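Local structure of ABC transporter substrate-binding protein (Streptococcus pneumoniae, 4OHN) at residues 33-36 and 40-43; 44-49 and 241-246; 64-69 and 83-88; 156-161 and 165-170. The protein binds histidine and probably delivers it to an ABC uptake transporter in the membrane, as a family 3 solute-binding protein. One frame throughout, in Å; residues are numbered along the deposited sequence. Where two conformers were deposited one is given.

Interaction 1 (33-36 and 40-43); sequences FAQK and YAGF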
loop_
_atom_site.group_PDB
_atom_site.type_symbol
_atom_site.label_atom_id
_atom_site.label_comp_id
_atom_site.label_asym_id
_atom_site.label_seq_id
_atom_site.Cartn_x
_atom_site.Cartn_y
_atom_site.Cartn_z
ATOM N N PHE A 33 -0.523 0.037 -10.359
ATOM C CA PHE A 33 0.807 0.233 -10.936
ATOM C C PHE A 33 0.753 0.400 -12.440
ATOM O O PHE A 33 -0.189 -0.076 -13.106
ATOM C CB PHE A 33 1.735 -0.936 -10.559
ATOM C CG PHE A 33 1.297 -2.270 -11.106
ATOM C CD1 PHE A 33 1.797 -2.753 -12.304
ATOM C CD2 PHE A 33 0.381 -3.065 -10.427
ATOM C CE1 PHE A 33 1.404 -3.985 -12.792
ATOM C CE2 PHE A 33 -0.019 -4.291 -10.914
ATOM C CZ PHE A 33 0.490 -4.754 -12.099
ATOM N N ALA A 34 1.746 1.088 -12.985
ATOM C CA ALA A 34 1.914 1.253 -14.415
ATOM C C ALA A 34 2.448 -0.034 -15.000
ATOM O O ALA A 34 3.502 -0.556 -14.579
ATOM C CB ALA A 34 2.869 2.388 -14.705
ATOM N N GLN A 35 1.725 -0.546 -15.996
ATOM C CA GLN A 35 2.091 -1.781 -16.679
ATOM C C GLN A 35 3.081 -1.545 -17.812
ATOM O O GLN A 35 3.558 -0.429 -18.017
ATOM C CB GLN A 35 0.851 -2.450 -17.256
ATOM C CG GLN A 35 -0.194 -2.820 -16.251
ATOM C CD GLN A 35 -1.278 -3.620 -16.912
ATOM O OE1 GLN A 35 -1.338 -4.836 -16.759
ATOM N NE2 GLN A 35 -2.124 -2.947 -17.676
ATOM N N LYS A 36 3.389 -2.590 -18.575
ATOM C CA LYS A 36 4.391 -2.500 -19.601
ATOM C C LYS A 36 4.005 -1.490 -20.659
ATOM O O LYS A 36 4.909 -0.936 -21.283
ATOM C CB LYS A 36 4.699 -3.881 -20.226
ATOM C CG LYS A 36 3.689 -4.389 -21.252
ATOM C CD LYS A 36 4.210 -5.630 -21.988
ATOM C CE LYS A 36 5.509 -5.347 -22.739
ATOM N NZ LYS A 36 5.783 -6.329 -23.827
ATOM N N TYR A 40 -2.662 1.632 -16.180
ATOM C CA TYR A 40 -2.671 1.267 -14.780
ATOM C C TYR A 40 -3.488 0.005 -14.538
ATOM O O TYR A 40 -4.566 -0.159 -15.107
ATOM C CB TYR A 40 -3.232 2.404 -13.922
ATOM C CG TYR A 40 -2.527 3.717 -14.142
ATOM C CD1 TYR A 40 -1.137 3.807 -14.113
ATOM C CD2 TYR A 40 -3.246 4.864 -14.409
ATOM C CE1 TYR A 40 -0.489 5.020 -14.324
ATOM C CE2 TYR A 40 -2.618 6.075 -14.617
ATOM C CZ TYR A 40 -1.242 6.151 -14.584
ATOM O OH TYR A 40 -0.646 7.366 -14.815
ATOM N N ALA A 41 -2.976 -0.867 -13.692
ATOM C CA ALA A 41 -3.649 -2.122 -13.346
ATOM C C ALA A 41 -3.364 -2.474 -11.901
ATOM O O ALA A 41 -2.444 -1.938 -11.286
ATOM C CB ALA A 41 -3.193 -3.260 -14.241
ATOM N N GLY A 42 -4.152 -3.392 -11.368
ATOM C CA GLY A 42 -3.909 -3.932 -10.057
ATOM C C GLY A 42 -5.176 -4.248 -9.300
ATOM O O GLY A 42 -6.291 -3.960 -9.735
ATOM N N PHE A 43 -4.996 -4.864 -8.149
ATOM C CA PHE A 43 -6.108 -5.212 -7.278
ATOM C C PHE A 43 -6.971 -4.014 -6.925
ATOM O O PHE A 43 -8.203 -4.077 -7.017
ATOM C CB PHE A 43 -5.592 -5.913 -6.011
ATOM C CG PHE A 43 -6.676 -6.312 -5.055
ATOM C CD1 PHE A 43 -7.187 -7.581 -5.088
ATOM C CD2 PHE A 43 -7.174 -5.419 -4.118
ATOM C CE1 PHE A 43 -8.205 -7.961 -4.208
ATOM C CE2 PHE A 43 -8.190 -5.786 -3.250
ATOM C CZ PHE A 43 -8.678 -7.062 -3.285
#
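Phe-33 and Ala-41 face each other as a hydrogen-bonded pair in a small antiparallel beta hairpin, whose strands 32-34 and 40-41 form part of a three-stranded sheet with 27-28. Two backbone bonds tie them, Phe-33 N to Ala-41 O (2.9 Å) and Ala-41 N to Phe-33 O (3.0 Å). The same Phe-33 O also takes a CA-H...O contact from Tyr-40 CA at 3.3 Å.

The close packing lies on the side that carries Phe-33 and Ala-41. Gln-35 holds CG beside its own N (chi1 -60°) and extends from there, laying its amide against the methyl of Ala-41, with CD 3.3 Å from CB. A residue as small as alanine suits this spot, for Trp-243 of helix 235-244 touches it as well. The long, flexible glutamine can pack its flat end over the methyl and still hydrogen-bond through NE2 to Ser-39 OG in the turn.

The face with Ala-34 and Tyr-40 is looser. These two form a non-hydrogen-bonded pair, yet their side chains barely meet: Ala-34 CB stays 4.3 Å from Tyr-40 CE1, and Ala-34 lies exposed. Tyr-40 turns the edge of its ring toward Ala-34 CA and spends its bulk on Phe-24, edge-to-face, and on Trp-61 and Pro-63.

Past the pair, Gly-42 is the N-cap of helix 43-53. Its phi of 145° is readily reached by glycine, which has no CB to press on the preceding carbonyl, and Phe-33 CE2 comes within 4.0 Å of Gly-42 CA.

Interaction 2 (44-49 and 241-246); sequences DIDLAT and QKWFGE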
loop_
_atom_site.group_PDB
_atom_site.type_symbol
_atom_site.label_atom_id
_atom_site.label_comp_id
_atom_site.label_asym_id
_atom_site.label_seq_id
_atom_site.Cartn_x
_atom_site.Cartn_y
_atom_site.Cartn_z
ATOM N N ASP A 44 -6.344 -2.926 -6.502
ATOM C CA ASP A 44 -7.098 -1.735 -6.147
ATOM C C ASP A 44 -7.702 -1.054 -7.358
ATOM O O ASP A 44 -8.770 -0.460 -7.254
ATOM C CB ASP A 44 -6.226 -0.729 -5.393
ATOM C CG ASP A 44 -5.968 -1.127 -3.949
ATOM O OD1 ASP A 44 -6.770 -1.879 -3.340
ATOM O OD2 ASP A 44 -4.931 -0.651 -3.419
ATOM N N ILE A 45 -7.024 -1.089 -8.503
ATOM C CA ILE A 45 -7.607 -0.540 -9.718
ATOM C C ILE A 45 -8.923 -1.271 -9.999
ATOM O O ILE A 45 -9.970 -0.645 -10.219
ATOM C CB ILE A 45 -6.660 -0.656 -10.935
ATOM C CG1 ILE A 45 -5.283 -0.043 -10.653
ATOM C CG2 ILE A 45 -7.302 -0.004 -12.151
ATOM C CD1 ILE A 45 -5.310 1.430 -10.269
ATOM N N ASP A 46 -8.885 -2.594 -9.959
ATOM C CA ASP A 46 -10.077 -3.391 -10.212
ATOM C C ASP A 46 -11.149 -3.185 -9.133
ATOM O O ASP A 46 -12.339 -3.037 -9.451
ATOM C CB ASP A 46 -9.687 -4.880 -10.293
ATOM C CG ASP A 46 -8.908 -5.233 -11.566
ATOM O OD1 ASP A 46 -8.819 -4.414 -12.505
ATOM O OD2 ASP A 46 -8.395 -6.369 -11.608
ATOM N N LEU A 47 -10.731 -3.167 -7.879
ATOM C CA LEU A 47 -11.686 -3.066 -6.780
ATOM C C LEU A 47 -12.362 -1.693 -6.765
ATOM O O LEU A 47 -13.594 -1.612 -6.657
ATOM C CB LEU A 47 -11.023 -3.373 -5.442
ATOM C CG LEU A 47 -11.959 -3.346 -4.228
ATOM C CD1 LEU A 47 -13.048 -4.378 -4.343
ATOM C CD2 LEU A 47 -11.149 -3.567 -2.951
ATOM N N ALA A 48 -11.601 -0.616 -6.907
ATOM C CA ALA A 48 -12.181 0.724 -6.914
ATOM C C ALA A 48 -13.089 0.916 -8.121
ATOM O O ALA A 48 -14.134 1.542 -8.035
ATOM C CB ALA A 48 -11.100 1.775 -6.921
ATOM N N THR A 49 -12.685 0.397 -9.269
ATOM C CA THR A 49 -13.530 0.475 -10.468
ATOM C C THR A 49 -14.882 -0.189 -10.189
ATOM O O THR A 49 -15.947 0.373 -10.489
ATOM C CB THR A 49 -12.839 -0.166 -11.691
ATOM O OG1 THR A 49 -11.636 0.548 -11.968
ATOM C CG2 THR A 49 -13.704 -0.137 -12.910
ATOM N N GLN A 241 -8.554 -13.590 -6.623
ATOM C CA GLN A 241 -7.922 -14.733 -7.267
ATOM C C GLN A 241 -6.997 -14.277 -8.378
ATOM O O GLN A 241 -5.919 -14.848 -8.575
ATOM C CB GLN A 241 -8.971 -15.692 -7.835
ATOM C CG GLN A 241 -9.698 -16.520 -6.781
ATOM C CD GLN A 241 -8.777 -17.480 -6.047
ATOM O OE1 GLN A 241 -7.816 -17.999 -6.617
ATOM N NE2 GLN A 241 -9.064 -17.717 -4.774
ATOM N N LYS A 242 -7.419 -13.245 -9.098
ATOM C CA LYS A 242 -6.653 -12.727 -10.221
ATOM C C LYS A 242 -5.284 -12.244 -9.760
ATOM O O LYS A 242 -4.277 -12.548 -10.395
ATOM C CB LYS A 242 -7.429 -11.594 -10.894
ATOM C CG LYS A 242 -6.673 -10.855 -11.979
ATOM C CD LYS A 242 -7.539 -9.776 -12.590
ATOM C CE LYS A 242 -6.749 -8.888 -13.532
ATOM N NZ LYS A 242 -7.600 -7.761 -14.007
ATOM N N TRP A 243 -5.228 -11.505 -8.654
ATOM C CA TRP A 243 -3.979 -10.884 -8.221
ATOM C C TRP A 243 -3.192 -11.695 -7.188
ATOM O O TRP A 243 -1.960 -11.564 -7.125
ATOM C CB TRP A 243 -4.268 -9.460 -7.706
ATOM C CG TRP A 243 -4.732 -8.591 -8.830
ATOM C CD1 TRP A 243 -6.018 -8.194 -9.100
ATOM C CD2 TRP A 243 -3.916 -8.059 -9.876
ATOM N NE1 TRP A 243 -6.049 -7.442 -10.244
ATOM C CE2 TRP A 243 -4.771 -7.351 -10.744
ATOM C CE3 TRP A 243 -2.535 -8.116 -10.166
ATOM C CZ2 TRP A 243 -4.296 -6.698 -11.877
ATOM C CZ3 TRP A 243 -2.063 -7.473 -11.309
ATOM C CH2 TRP A 243 -2.947 -6.756 -12.138
ATOM N N PHE A 244 -3.874 -12.532 -6.400
ATOM C CA PHE A 244 -3.245 -13.219 -5.263
ATOM C C PHE A 244 -3.310 -14.734 -5.284
ATOM O O PHE A 244 -2.602 -15.382 -4.521
ATOM C CB PHE A 244 -3.855 -12.723 -3.962
ATOM C CG PHE A 244 -3.596 -11.289 -3.710
ATOM C CD1 PHE A 244 -2.307 -10.867 -3.455
ATOM C CD2 PHE A 244 -4.602 -10.356 -3.771
ATOM C CE1 PHE A 244 -2.037 -9.547 -3.234
ATOM C CE2 PHE A 244 -4.332 -9.022 -3.554
ATOM C CZ PHE A 244 -3.031 -8.625 -3.282
ATOM N N GLY A 245 -4.153 -15.302 -6.132
ATOM C CA GLY A 245 -4.337 -16.747 -6.153
ATOM C C GLY A 245 -4.958 -17.300 -4.879
ATOM O O GLY A 245 -4.818 -18.486 -4.587
ATOM N N GLU A 246 -5.647 -16.445 -4.124
ATOM C CA GLU A 246 -6.274 -16.846 -2.870
ATOM C C GLU A 246 -7.332 -15.820 -2.529
ATOM O O GLU A 246 -7.377 -14.765 -3.145
ATOM C CB GLU A 246 -5.250 -16.905 -1.731
ATOM C CG GLU A 246 -4.661 -15.538 -1.342
ATOM C CD GLU A 246 -3.838 -15.580 -0.065
ATOM O OE1 GLU A 246 -4.185 -16.355 0.852
ATOM O OE2 GLU A 246 -2.843 -14.829 0.024
#
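Asp-46 swings CG beside its own backbone N (chi1 -71°), while Lys-242 sets CG anti to N (chi1 173°) and then runs fully extended, and the two side chains meet at about a right angle. Their ends form a salt bridge, with Lys-242 NZ 2.9 Å from Asp-46 OD2 on the syn side of the carboxylate and close to its plane. Trp-243 brings its indole to the same oxygen. Its NE1 donates to Asp-46 OD2 at 2.9 Å in an almost straight bond (173°) that lies in the ring plane but comes to OD2 from above the carboxylate plane. One oxygen thus accepts two donors from different directions.

The bonds join helix 43-53 to the C-terminal helix 235-244, an interhelical contact at the surface of the solute-binding fold, made across 191 intervening residues. The backbones stay well apart, 9.9 Å between the CA atoms of Asp-46 and Trp-243, which is why long side chains are needed from the C-terminal helix. Aspartate suits the near side, because a short acid offers OD2 to both donors, and its side chain also touches Ile-239. The aliphatic part of Lys-242 also lies along its neighbour's indole, CG standing 3.9 Å above one face of the Trp-243 ring, toward the rim.

Interaction 3 (64-69 and 83-88); sequences IDWDLK and NGYSAT. With HIS (histidine), chain B; ACT (acetate ion), chain D.
Trp-66 and Asn-83 carry the closest approach of the two backbones, a wide 9.9 Å between CA atoms, because two loops that follow strands 58-63 and 80-81 face each other across the histidine site. The side chains fill the gap. Trp-66 points CG anti to its N (chi1 -164°), which places the indole flat between two groups: Lys-69 CD lies 3.4 Å over the centre of one face, and the ligand imidazole, through CE1, over the centre of the other. Tyr-85 stands nearly perpendicular to that indole, planes at 87°, with Trp-66 CZ2 3.8 Å from Tyr-85 CD1.

These loops are part of the ligand pocket of a family 3 solute-binding protein. Trp-66 NE1 donates to histidine OXT, and Ser-86 N to histidine O in a nearly straight bond of 3.0 Å. Gly-84 O and Ser-86 OG both accept from the ligand N. At the far end, histidine NE2 donates to Asn-83 OD1 at 2.9 Å, so an amide oxygen reads the ring nitrogen. Arg-91, Ser-134, Gln-130 and Asp-179 complete the ligand's hydrogen bonds.

Lys-69 suits its place by its length: the methylenes pack on Trp-66 while NZ folds back to Trp-66 O at 2.8 Å and also reaches Gly-132 O. Tyr-85 OH donates to O of an acetate, probably from the crystallisation liquor, at 2.7 Å.

Indole and imidazole thus supply contact over a broad face, whereas the polar groups match the ligand's carboxylate, amino group and ring nitrogen. The bond to Asn-83 OD1 implies that NE2 probably bears a proton, and Asn-83 probably favours ligands that can offer one there.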
loop_
_atom_site.group_PDB
_atom_site.type_symbol
_atom_site.label_atom_id
_atom_site.label_comp_id
_atom_site.label_asym_id
_atom_site.label_seq_id
_atom_site.Cartn_x
_atom_site.Cartn_y
_atom_site.Cartn_z
ATOM N N ILE A 64 0.509 9.859 -7.796
ATOM C CA ILE A 64 1.029 10.867 -6.878
ATOM C C ILE A 64 2.415 10.474 -6.391
ATOM O O ILE A 64 2.855 9.337 -6.470
ATOM C CB ILE A 64 0.102 11.067 -5.641
ATOM C CG1 ILE A 64 -0.017 9.771 -4.825
ATOM C CG2 ILE A 64 -1.269 11.586 -6.071
ATOM C CD1 ILE A 64 -0.769 9.931 -3.498
ATOM N N ASP A 65 3.101 11.458 -5.846
ATOM C CA ASP A 65 4.287 11.242 -5.060
ATOM C C ASP A 65 3.798 10.751 -3.689
ATOM O O ASP A 65 3.056 11.455 -3.003
ATOM C CB ASP A 65 5.006 12.597 -4.954
ATOM C CG ASP A 65 6.200 12.580 -4.068
ATOM O OD1 ASP A 65 6.458 11.610 -3.363
ATOM O OD2 ASP A 65 6.933 13.604 -4.113
ATOM N N TRP A 66 4.174 9.542 -3.313
ATOM C CA TRP A 66 3.667 8.927 -2.084
ATOM C C TRP A 66 4.010 9.789 -0.867
ATOM O O TRP A 66 3.255 9.805 0.102
ATOM C CB TRP A 66 4.163 7.490 -1.935
ATOM C CG TRP A 66 3.424 6.672 -0.929
ATOM C CD1 TRP A 66 3.927 6.123 0.214
ATOM C CD2 TRP A 66 2.044 6.279 -0.996
ATOM N NE1 TRP A 66 2.937 5.429 0.881
ATOM C CE2 TRP A 66 1.780 5.493 0.141
ATOM C CE3 TRP A 66 1.017 6.511 -1.906
ATOM C CZ2 TRP A 66 0.533 4.956 0.398
ATOM C CZ3 TRP A 66 -0.238 5.970 -1.657
ATOM C CH2 TRP A 66 -0.476 5.193 -0.519
ATOM N N ASP A 67 5.095 10.550 -0.934
ATOM C CA ASP A 67 5.478 11.458 0.143
ATOM C C ASP A 67 4.454 12.549 0.400
ATOM O O ASP A 67 4.399 13.107 1.505
ATOM C CB ASP A 67 6.832 12.115 -0.170
ATOM C CG ASP A 67 7.996 11.141 -0.168
ATOM O OD1 ASP A 67 7.889 10.062 0.449
ATOM O OD2 ASP A 67 9.055 11.507 -0.751
ATOM N N LEU A 68 3.695 12.899 -0.624
ATOM C CA LEU A 68 2.797 14.043 -0.592
ATOM C C LEU A 68 1.330 13.664 -0.443
ATOM O O LEU A 68 0.449 14.534 -0.556
ATOM C CB LEU A 68 2.964 14.860 -1.882
ATOM C CG LEU A 68 4.387 15.252 -2.279
ATOM C CD1 LEU A 68 4.359 16.235 -3.444
ATOM C CD2 LEU A 68 5.172 15.839 -1.127
ATOM N N LYS A 69 1.036 12.399 -0.189
ATOM C CA LYS A 69 -0.345 11.919 -0.253
ATOM C C LYS A 69 -1.302 12.658 0.675
ATOM O O LYS A 69 -2.409 12.975 0.263
ATOM C CB LYS A 69 -0.404 10.414 -0.029
ATOM C CG LYS A 69 0.084 9.968 1.320
ATOM C CD LYS A 69 0.323 8.477 1.323
ATOM C CE LYS A 69 1.105 8.015 2.533
ATOM N NZ LYS A 69 2.480 8.602 2.555
ATOM N N ASN A 83 -4.428 2.437 -2.553
ATOM C CA ASN A 83 -3.190 1.882 -3.106
ATOM C C ASN A 83 -2.449 1.126 -2.026
ATOM O O ASN A 83 -1.350 1.493 -1.617
ATOM C CB ASN A 83 -2.312 3.035 -3.624
ATOM C CG ASN A 83 -1.052 2.595 -4.336
ATOM O OD1 ASN A 83 0.050 2.974 -3.921
ATOM N ND2 ASN A 83 -1.190 1.853 -5.427
ATOM N N GLY A 84 -3.024 0.045 -1.537
ATOM C CA GLY A 84 -2.422 -0.641 -0.408
ATOM C C GLY A 84 -2.114 0.312 0.734
ATOM O O GLY A 84 -1.019 0.266 1.316
ATOM N N TYR A 85 -3.092 1.156 1.057
ATOM C CA TYR A 85 -2.892 2.206 2.043
ATOM C C TYR A 85 -3.155 1.634 3.440
ATOM O O TYR A 85 -4.299 1.318 3.800
ATOM C CB TYR A 85 -3.805 3.383 1.723
ATOM C CG TYR A 85 -3.624 4.657 2.523
ATOM C CD1 TYR A 85 -2.371 5.152 2.860
ATOM C CD2 TYR A 85 -4.722 5.413 2.875
ATOM C CE1 TYR A 85 -2.230 6.351 3.546
ATOM C CE2 TYR A 85 -4.589 6.602 3.558
ATOM C CZ TYR A 85 -3.347 7.065 3.896
ATOM O OH TYR A 85 -3.267 8.240 4.578
ATOM N N SER A 86 -2.111 1.510 4.247
ATOM C CA SER A 86 -2.220 0.894 5.568
ATOM C C SER A 86 -2.944 1.800 6.544
ATOM O O SER A 86 -2.584 2.974 6.709
ATOM C CB SER A 86 -0.832 0.572 6.095
ATOM O OG SER A 86 -0.191 -0.315 5.188
ATOM N N ALA A 87 -3.961 1.246 7.197
ATOM C CA ALA A 87 -4.794 1.990 8.143
ATOM C C ALA A 87 -4.178 1.950 9.515
ATOM O O ALA A 87 -4.376 0.995 10.271
ATOM C CB ALA A 87 -6.209 1.418 8.172
ATOM N N THR A 88 -3.415 2.984 9.832
ATOM C CA THR A 88 -2.668 3.054 11.086
ATOM C C THR A 88 -3.255 4.106 12.014
ATOM O O THR A 88 -3.928 5.027 11.573
ATOM C CB THR A 88 -1.200 3.409 10.823
ATOM O OG1 THR A 88 -1.118 4.756 10.361
ATOM C CG2 THR A 88 -0.587 2.479 9.774
HETATM N N HIS B . 1.372 0.114 2.794
HETATM C CA HIS B . 2.380 1.203 2.822
HETATM C C HIS B . 1.726 2.533 3.124
HETATM O O HIS B . 0.482 2.586 3.256
HETATM C CB HIS B . 3.253 1.233 1.546
HETATM C CG HIS B . 2.639 1.821 0.309
HETATM N ND1 HIS B . 3.401 2.558 -0.584
HETATM C CD2 HIS B . 1.409 1.719 -0.251
HETATM C CE1 HIS B . 2.655 2.906 -1.614
HETATM N NE2 HIS B . 1.443 2.404 -1.442
HETATM O OXT HIS B . 2.477 3.524 3.242
HETATM C C ACT D . -0.730 10.149 5.888
HETATM O O ACT D . -0.818 9.180 5.122
HETATM O OXT ACT D . 0.429 10.422 6.263
HETATM C CH3 ACT D . -1.943 10.914 6.324
#

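Interaction 4 (156-161 and 165-170); sequences NQYQTF and LIDLKN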
loop_
_atom_site.group_PDB
_atom_site.type_symbol
_atom_site.label_atom_id
_atom_site.label_comp_id
_atom_site.label_asym_id
_atom_site.label_seq_id
_atom_site.Cartn_x
_atom_site.Cartn_y
_atom_site.Cartn_z
ATOM N N ASN A 156 18.097 4.207 4.953
ATOM C CA ASN A 156 18.161 4.839 3.645
ATOM C C ASN A 156 16.725 4.996 3.173
ATOM O O ASN A 156 15.925 4.064 3.298
ATOM C CB ASN A 156 18.902 3.961 2.629
ATOM C CG ASN A 156 20.405 4.159 2.642
ATOM O OD1 ASN A 156 20.978 4.616 3.628
ATOM N ND2 ASN A 156 21.050 3.824 1.524
ATOM N N GLN A 157 16.385 6.161 2.637
ATOM C CA GLN A 157 15.023 6.444 2.207
ATOM C C GLN A 157 14.893 6.628 0.701
ATOM O O GLN A 157 15.742 7.221 0.034
ATOM C CB GLN A 157 14.490 7.659 2.962
ATOM C CG GLN A 157 14.147 7.354 4.424
ATOM C CD GLN A 157 14.098 8.584 5.288
ATOM O OE1 GLN A 157 13.638 9.633 4.864
ATOM N NE2 GLN A 157 14.577 8.457 6.517
ATOM N N TYR A 158 13.802 6.081 0.187
ATOM C CA TYR A 158 13.505 6.024 -1.240
ATOM C C TYR A 158 12.067 6.453 -1.488
ATOM O O TYR A 158 11.150 6.132 -0.700
ATOM C CB TYR A 158 13.656 4.581 -1.739
ATOM C CG TYR A 158 15.068 4.064 -1.558
ATOM C CD1 TYR A 158 16.032 4.293 -2.535
ATOM C CD2 TYR A 158 15.443 3.413 -0.408
ATOM C CE1 TYR A 158 17.320 3.868 -2.379
ATOM C CE2 TYR A 158 16.742 2.966 -0.251
ATOM C CZ TYR A 158 17.661 3.203 -1.232
ATOM O OH TYR A 158 18.952 2.771 -1.035
ATOM N N GLN A 159 11.836 7.149 -2.586
ATOM C CA GLN A 159 10.475 7.518 -2.960
ATOM C C GLN A 159 9.630 6.287 -3.282
ATOM O O GLN A 159 8.454 6.221 -2.904
ATOM C CB GLN A 159 10.456 8.469 -4.149
ATOM C CG GLN A 159 9.115 9.169 -4.319
ATOM C CD GLN A 159 8.933 9.882 -5.648
ATOM O OE1 GLN A 159 8.201 10.866 -5.734
ATOM N NE2 GLN A 159 9.599 9.399 -6.689
ATOM N N THR A 160 10.232 5.327 -3.972
ATOM C CA THR A 160 9.546 4.108 -4.436
ATOM C C THR A 160 10.295 2.866 -3.990
ATOM O O THR A 160 11.529 2.854 -3.844
ATOM C CB THR A 160 9.444 4.028 -5.978
ATOM O OG1 THR A 160 10.735 3.798 -6.567
ATOM C CG2 THR A 160 8.799 5.287 -6.527
ATOM N N PHE A 161 9.559 1.776 -3.808
ATOM C CA PHE A 161 10.187 0.500 -3.518
ATOM C C PHE A 161 11.021 -0.023 -4.690
ATOM O O PHE A 161 12.002 -0.756 -4.463
ATOM C CB PHE A 161 9.129 -0.509 -3.075
ATOM C CG PHE A 161 8.689 -0.328 -1.649
ATOM C CD1 PHE A 161 9.599 -0.418 -0.609
ATOM C CD2 PHE A 161 7.367 -0.092 -1.345
ATOM C CE1 PHE A 161 9.188 -0.289 0.697
ATOM C CE2 PHE A 161 6.958 0.045 -0.042
ATOM C CZ PHE A 161 7.863 -0.043 0.976
ATOM N N LEU A 165 14.673 -1.577 -4.235
ATOM C CA LEU A 165 14.971 -2.945 -4.635
ATOM C C LEU A 165 16.170 -3.024 -5.592
ATOM O O LEU A 165 16.968 -3.952 -5.480
ATOM C CB LEU A 165 13.741 -3.601 -5.254
ATOM C CG LEU A 165 12.739 -4.063 -4.186
ATOM C CD1 LEU A 165 11.333 -4.227 -4.781
ATOM C CD2 LEU A 165 13.189 -5.355 -3.513
ATOM N N ILE A 166 16.325 -2.064 -6.500
ATOM C CA ILE A 166 17.533 -1.998 -7.304
ATOM C C ILE A 166 18.749 -1.781 -6.399
ATOM O O ILE A 166 19.821 -2.366 -6.608
ATOM C CB ILE A 166 17.421 -0.918 -8.408
ATOM C CG1 ILE A 166 16.340 -1.304 -9.423
ATOM C CG2 ILE A 166 18.752 -0.701 -9.137
ATOM C CD1 ILE A 166 16.564 -2.592 -10.162
ATOM N N ASP A 167 18.595 -0.968 -5.369
ATOM C CA ASP A 167 19.709 -0.748 -4.460
ATOM C C ASP A 167 20.036 -2.025 -3.664
ATOM O O ASP A 167 21.215 -2.333 -3.459
ATOM C CB ASP A 167 19.471 0.450 -3.535
ATOM C CG ASP A 167 19.851 1.767 -4.174
ATOM O OD1 ASP A 167 19.940 1.848 -5.423
ATOM O OD2 ASP A 167 20.097 2.752 -3.428
ATOM N N LEU A 168 19.025 -2.761 -3.224
ATOM C CA LEU A 168 19.240 -4.052 -2.563
ATOM C C LEU A 168 19.963 -5.026 -3.501
ATOM O O LEU A 168 20.925 -5.695 -3.093
ATOM C CB LEU A 168 17.896 -4.618 -2.106
ATOM C CG LEU A 168 17.957 -5.924 -1.315
ATOM C CD1 LEU A 168 18.587 -5.730 0.077
ATOM C CD2 LEU A 168 16.577 -6.567 -1.218
ATOM N N LYS A 169 19.502 -5.112 -4.749
ATOM C CA LYS A 169 20.112 -5.985 -5.764
ATOM C C LYS A 169 21.596 -5.679 -5.965
ATOM O O LYS A 169 22.381 -6.569 -6.271
ATOM C CB LYS A 169 19.372 -5.792 -7.078
ATOM C CG LYS A 169 19.875 -6.634 -8.218
ATOM C CD LYS A 169 19.080 -6.303 -9.479
ATOM C CE LYS A 169 19.513 -7.093 -10.677
ATOM N NZ LYS A 169 18.589 -6.752 -11.796
ATOM N N ASN A 170 21.951 -4.397 -5.797
ATOM C CA ASN A 170 23.314 -3.919 -6.002
ATOM C C ASN A 170 24.144 -3.762 -4.731
ATOM O O ASN A 170 25.203 -3.151 -4.766
ATOM C CB ASN A 170 23.279 -2.601 -6.777
ATOM C CG ASN A 170 23.056 -2.828 -8.248
ATOM O OD1 ASN A 170 23.993 -3.120 -8.978
ATOM N ND2 ASN A 170 21.821 -2.712 -8.691
#
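Asp-167 OD2 accepts the shortest polar bond of the contact, 2.7 Å from Tyr-158 OH. The phenol meets this oxygen on the anti side, 22° out of the carboxylate plane, and ring and carboxylate stand almost square to each other. Tyr-158 holds CG beside its N (chi1 -61°), sending the ring from the end of strand 155-158 toward the helix that follows. Tyrosine suits the place because its flat body can pack on Ile-173, Glu-163 and Ala-164 while its end is polar.

Strand 155-158 leads directly into helix 161-169, and strand 175-179 follows, parallel to 127-130, which itself pairs with 155-158. The unit is a beta-alpha-beta crossover. Thr-160 is the helix N-cap, its OG1 bonded to Glu-163 N, and one turn on Leu-165 N donates to Phe-161 O at 2.8 Å. Leu-165 folds its side chain back past that carbonyl, CG lying 3.4 Å from Phe-161 O, and then packs on Leu-176, Tyr-182 and Tyr-186 with an apolar branch fit for this buried side.

The other oxygen, Asp-167 OD1, forms a salt bridge with Arg-172 NH1. With a phenol donor on one oxygen and a guanidinium on the other, the carboxylate is probably kept ionised and its rotation fixed.

Interactions 1 and 2 adjoin, their centres 11 Å apart, because Gly-42 CA lies 3.3 Å from Trp-243 CZ2 and strand 40-41 runs straight into helix 43-53. That helix also reaches interaction 3: Asp-44 OD2 sits 2.8 Å from Gly-84 N, a probable hydrogen bond linking the helix start to the pocket loop. Interaction 3 holds the histidine directly, and along the chain it is nested within the loop that 44-49 and 241-246 close, as is interaction 4. Centred about 17 Å from interaction 3, interaction 4 approaches the ligand through Phe-161, whose side chain is about 4 Å from it; Phe-33 of interaction 1 stays about 10 Å off.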